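Local coordinates for protein collagen alpha1(xviii) chain (Mus musculus, PDB 1DY0) that inhibits angiogenesis as endostatin, a domain of collagen XVIII with a C-type lectin-like fold, and binds zinc, at residues L14-L19 with I174-E179. The protein carries 2 engineered substitutions. Numbering follows the deposited sequence.
With ZN (zinc ion), chain B.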
loop_
_atom_site.group_PDB
_atom_site.type_symbol
_atom_site.label_atom_id
_atom_site.label_comp_id
_atom_site.label_asym_id
_atom_site.label_seq_id
_atom_site.Cartn_x
_atom_site.Cartn_y
_atom_site.Cartn_z
ATOM N N LEU A 14 8.747 -6.981 6.802
ATOM C CA LEU A 14 7.957 -5.759 6.711
ATOM C C LEU A 14 6.588 -6.187 6.193
ATOM O O LEU A 14 6.497 -6.882 5.189
ATOM C CB LEU A 14 8.610 -4.765 5.734
ATOM C CG LEU A 14 9.967 -4.160 6.109
ATOM C CD1 LEU A 14 10.421 -3.226 5.022
ATOM C CD2 LEU A 14 9.862 -3.405 7.419
ATOM N N HIS A 15 5.525 -5.806 6.887
ATOM C CA HIS A 15 4.178 -6.188 6.463
ATOM C C HIS A 15 3.523 -5.196 5.524
ATOM O O HIS A 15 3.595 -3.985 5.736
ATOM C CB HIS A 15 3.252 -6.398 7.674
ATOM C CG HIS A 15 3.664 -7.528 8.567
ATOM N ND1 HIS A 15 4.628 -7.392 9.546
ATOM C CD2 HIS A 15 3.253 -8.820 8.625
ATOM C CE1 HIS A 15 4.794 -8.549 10.165
ATOM N NE2 HIS A 15 3.976 -9.429 9.621
ATOM N N LEU A 16 2.901 -5.719 4.474
ATOM C CA LEU A 16 2.160 -4.903 3.519
ATOM C C LEU A 16 0.722 -5.357 3.720
ATOM O O LEU A 16 0.379 -6.492 3.384
ATOM C CB LEU A 16 2.612 -5.192 2.090
ATOM C CG LEU A 16 2.014 -4.299 1.004
ATOM C CD1 LEU A 16 2.235 -2.839 1.353
ATOM C CD2 LEU A 16 2.668 -4.636 -0.330
ATOM N N VAL A 17 -0.112 -4.487 4.283
ATOM C CA VAL A 17 -1.490 -4.852 4.581
ATOM C C VAL A 17 -2.494 -3.833 4.047
ATOM O O VAL A 17 -2.238 -2.637 4.045
ATOM C CB VAL A 17 -1.672 -5.041 6.128
ATOM C CG1 VAL A 17 -3.003 -5.701 6.449
ATOM C CG2 VAL A 17 -0.531 -5.873 6.701
ATOM N N ALA A 18 -3.650 -4.320 3.621
ATOM C CA ALA A 18 -4.694 -3.467 3.072
ATOM C C ALA A 18 -5.709 -2.936 4.096
ATOM O O ALA A 18 -6.085 -3.638 5.055
ATOM C CB ALA A 18 -5.435 -4.215 1.944
ATOM N N LEU A 19 -6.135 -1.688 3.896
ATOM C CA LEU A 19 -7.145 -1.085 4.753
ATOM C C LEU A 19 -8.423 -1.897 4.558
ATOM O O LEU A 19 -8.659 -2.436 3.480
ATOM C CB LEU A 19 -7.372 0.381 4.388
ATOM C CG LEU A 19 -6.250 1.310 4.852
ATOM C CD1 LEU A 19 -6.528 2.702 4.384
ATOM C CD2 LEU A 19 -6.146 1.285 6.362
ATOM N N ILE A 174 -8.353 -0.030 -3.562
ATOM C CA ILE A 174 -7.680 -0.604 -2.399
ATOM C C ILE A 174 -6.569 0.351 -1.970
ATOM O O ILE A 174 -5.935 0.973 -2.817
ATOM C CB ILE A 174 -6.989 -1.956 -2.774
ATOM C CG1 ILE A 174 -7.980 -2.904 -3.456
ATOM C CG2 ILE A 174 -6.381 -2.601 -1.541
ATOM C CD1 ILE A 174 -7.326 -4.018 -4.240
ATOM N N VAL A 175 -6.363 0.498 -0.665
ATOM C CA VAL A 175 -5.281 1.327 -0.144
ATOM C C VAL A 175 -4.463 0.409 0.782
ATOM O O VAL A 175 -5.021 -0.261 1.653
ATOM C CB VAL A 175 -5.794 2.599 0.618
ATOM C CG1 VAL A 175 -4.611 3.362 1.250
ATOM C CG2 VAL A 175 -6.549 3.530 -0.338
ATOM N N LEU A 176 -3.161 0.313 0.521
ATOM C CA LEU A 176 -2.258 -0.521 1.307
ATOM C C LEU A 176 -1.481 0.261 2.362
ATOM O O LEU A 176 -1.337 1.474 2.274
ATOM C CB LEU A 176 -1.280 -1.242 0.382
ATOM C CG LEU A 176 -1.866 -2.110 -0.734
ATOM C CD1 LEU A 176 -0.744 -2.589 -1.636
ATOM C CD2 LEU A 176 -2.606 -3.290 -0.149
ATOM N N CYS A 177 -0.963 -0.458 3.348
ATOM C CA CYS A 177 -0.194 0.130 4.439
ATOM C C CYS A 177 1.070 -0.683 4.550
ATOM O O CYS A 177 1.017 -1.911 4.539
ATOM C CB CYS A 177 -0.951 0.038 5.770
ATOM S SG CYS A 177 -2.589 0.831 5.803
ATOM N N ILE A 178 2.198 0.008 4.663
ATOM C CA ILE A 178 3.505 -0.626 4.761
ATOM C C ILE A 178 4.166 -0.243 6.079
ATOM O O ILE A 178 4.088 0.906 6.519
ATOM C CB ILE A 178 4.415 -0.187 3.582
ATOM C CG1 ILE A 178 5.775 -0.872 3.656
ATOM C CG2 ILE A 178 4.581 1.341 3.562
ATOM C CD1 ILE A 178 5.768 -2.360 3.289
ATOM N N GLU A 179 4.776 -1.222 6.727
ATOM C CA GLU A 179 5.464 -1.016 7.989
ATOM C C GLU A 179 6.729 -0.271 7.600
ATOM O O GLU A 179 7.309 -0.554 6.555
ATOM C CB GLU A 179 5.793 -2.380 8.581
ATOM C CG GLU A 179 6.100 -2.409 10.050
ATOM C CD GLU A 179 5.990 -3.809 10.618
ATOM O OE1 GLU A 179 5.766 -4.770 9.843
ATOM O OE2 GLU A 179 6.108 -3.947 11.852
HETATM ZN ZN ZN B . 4.117 -11.183 10.773
HETATM O O HOH W 1 -8.472 -0.886 1.030
#
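The side chains of His-15 and Glu-179 run alongside one another, ring and carboxylate planes 36° apart, a clear example of a second-shell carboxylate orienting a metal ligand. The extended Glu-179 side chain, its CG trans to the backbone N (chi1 -161°), brings OE1 to the edge of the imidazole. There the syn lone pair of Glu-179 OE1 accepts the N-H of His-15 ND1 at 2.9 Å, in the ring plane, and its anti lone pair accepts the backbone N-H of His-15 at 3.1 Å. The backbone bond steadies the carboxylate, and the ND1 bond sets the turn of the ring. NE2 of His-15 binds zinc at 2.1 Å, with His-7, Asp-9 and Asp-80 completing the site; the carboxylate probably makes the imidazole a stronger donor to the metal. Val-17 and Cys-177 form an antiparallel hydrogen-bonded pair; beyond the paired residues Leu-19 N donates to Val-175 O, almost straight at 176°. On one face Leu-16 CD1 meets Ile-178 CD1, and Ala-18 CB touches Leu-176 CD2 at 3.6 Å. Leu-19 CD2 rests against Cys-177 SG, on the Val-17 face, whose disulfide to Cys-37 ties this strand to helix 29-42. Strand 14-18 is the sheet's middle strand, between 176-179 and 75-76; 50-52 borders 176-179, and 122-124 packs against Ile-174 and Leu-176.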